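Local structure of putative agmatinase (Clostridium difficile, 3LHL) at residues P103-V108 with W145-D150. The protein probably hydrolyses agmatine to putrescine and urea, as a manganese-dependent member of the arginase family. Numbering follows the deposited sequence.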
# COMPACT_ATOMS: atom_id res chain seq x y z
N PRO A 103 -0.85 -8.96 -7.82
CA PRO A 103 0.31 -9.72 -8.31
C PRO A 103 1.53 -9.57 -7.41
O PRO A 103 2.30 -10.52 -7.24
CB PRO A 103 0.54 -9.14 -9.71
CG PRO A 103 -0.01 -7.75 -9.61
CD PRO A 103 -1.28 -7.96 -8.81
N ALA A 104 1.70 -8.39 -6.83
CA ALA A 104 2.82 -8.12 -5.95
C ALA A 104 2.72 -9.03 -4.73
O ALA A 104 3.70 -9.68 -4.34
CB ALA A 104 2.82 -6.66 -5.51
N PHE A 105 1.53 -9.07 -4.15
CA PHE A 105 1.29 -9.90 -2.98
C PHE A 105 1.56 -11.35 -3.33
O PHE A 105 2.21 -12.07 -2.57
CB PHE A 105 -0.15 -9.77 -2.50
CG PHE A 105 -0.50 -10.75 -1.42
CD1 PHE A 105 0.04 -10.60 -0.14
CD2 PHE A 105 -1.27 -11.88 -1.70
CE1 PHE A 105 -0.19 -11.57 0.84
CE2 PHE A 105 -1.50 -12.85 -0.74
CZ PHE A 105 -0.96 -12.70 0.54
N LYS A 106 1.08 -11.78 -4.49
CA LYS A 106 1.29 -13.17 -4.90
C LYS A 106 2.77 -13.53 -4.93
O LYS A 106 3.17 -14.57 -4.42
CB LYS A 106 0.65 -13.43 -6.27
CG LYS A 106 -0.87 -13.59 -6.20
CD LYS A 106 -1.48 -13.83 -7.57
CE LYS A 106 -2.99 -13.98 -7.48
NZ LYS A 106 -3.61 -14.24 -8.80
N ALA A 107 3.57 -12.66 -5.54
CA ALA A 107 5.01 -12.90 -5.63
C ALA A 107 5.61 -13.05 -4.23
O ALA A 107 6.51 -13.86 -4.02
CB ALA A 107 5.69 -11.76 -6.39
N VAL A 108 5.11 -12.27 -3.28
CA VAL A 108 5.61 -12.34 -1.91
C VAL A 108 5.09 -13.60 -1.23
O VAL A 108 5.84 -14.31 -0.56
CB VAL A 108 5.17 -11.10 -1.09
CG1 VAL A 108 5.68 -11.22 0.34
CG2 VAL A 108 5.69 -9.82 -1.74
N TRP A 145 -8.03 -12.51 -0.14
CA TRP A 145 -8.64 -13.41 0.84
C TRP A 145 -8.79 -14.81 0.23
O TRP A 145 -8.68 -15.81 0.93
CB TRP A 145 -10.02 -12.89 1.26
CG TRP A 145 -10.71 -13.83 2.21
CD1 TRP A 145 -10.47 -13.97 3.55
CD2 TRP A 145 -11.70 -14.80 1.87
NE1 TRP A 145 -11.26 -14.98 4.06
CE2 TRP A 145 -12.02 -15.50 3.05
CE3 TRP A 145 -12.35 -15.16 0.67
CZ2 TRP A 145 -12.97 -16.54 3.08
CZ3 TRP A 145 -13.29 -16.18 0.70
CH2 TRP A 145 -13.59 -16.86 1.90
N ASP A 146 -9.04 -14.87 -1.08
CA ASP A 146 -9.17 -16.16 -1.75
C ASP A 146 -7.85 -16.91 -1.65
O ASP A 146 -7.82 -18.14 -1.79
CB ASP A 146 -9.53 -15.98 -3.23
CG ASP A 146 -10.99 -15.63 -3.44
OD1 ASP A 146 -11.83 -16.01 -2.60
OD2 ASP A 146 -11.30 -14.98 -4.46
N ILE A 147 -6.77 -16.19 -1.42
CA ILE A 147 -5.46 -16.82 -1.32
C ILE A 147 -5.06 -17.21 0.10
O ILE A 147 -4.54 -18.31 0.32
CB ILE A 147 -4.35 -15.90 -1.90
CG1 ILE A 147 -4.63 -15.63 -3.38
CG2 ILE A 147 -2.99 -16.56 -1.73
CD1 ILE A 147 -3.65 -14.65 -4.01
N VAL A 148 -5.31 -16.33 1.07
CA VAL A 148 -4.92 -16.60 2.46
C VAL A 148 -6.02 -17.09 3.39
O VAL A 148 -5.73 -17.74 4.40
CB VAL A 148 -4.27 -15.35 3.11
CG1 VAL A 148 -3.05 -14.93 2.31
CG2 VAL A 148 -5.30 -14.22 3.18
N GLY A 149 -7.27 -16.77 3.08
CA GLY A 149 -8.36 -17.21 3.93
C GLY A 149 -8.50 -16.35 5.18
O GLY A 149 -7.87 -15.30 5.30
N ASP A 150 -9.31 -16.83 6.13
CA ASP A 150 -9.57 -16.10 7.37
C ASP A 150 -8.40 -15.95 8.32
O ASP A 150 -7.41 -16.68 8.26
CB ASP A 150 -10.73 -16.76 8.13
CG ASP A 150 -11.97 -16.95 7.28
OD1 ASP A 150 -12.22 -16.13 6.36
OD2 ASP A 150 -12.71 -17.92 7.53
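The outer rim of the Phe105 ring meets two methyl groups near the C-terminal end of helix 140-148. Phe105 CZ lies 3.5 Å from Val148 CG1, and its CE2 lies 4.1 Å from Ile147 CG2, both near the ring plane, at its edge. Farther out, Ile147 CD1 packs crosswise on the methylenes of Lys106, 3.6 Å from CE and 3.7 Å from CG. Lysine suits this outer place because its chain, extended beyond CG, offers carbon to the isoleucine while NZ continues toward the surface. With CG anti to the backbone N (chi1 172°), the Phe105 ring extends across to helix 140-148, and it also rests on Ile115 and Val117 of strand 115-120. Behind Val148, the helix gives way to Gly149, where at phi 78° a side chain would jam against Val148 O; its N still donates a hydrogen bond to Trp145 O. Trp145, whose side chain leaves the backbone away from helix 101-111, donates from NE1 to Asp150 OD1 (2.7 Å), also hydrogen-bonded to His174. The contact joins neighbouring helices on one side of the parallel sheet of the arginase-like alpha/beta fold. Every atom meeting across it is carbon, so van der Waals fit and shielding of Phe105 from water, not directional bonds, probably account for this small contact.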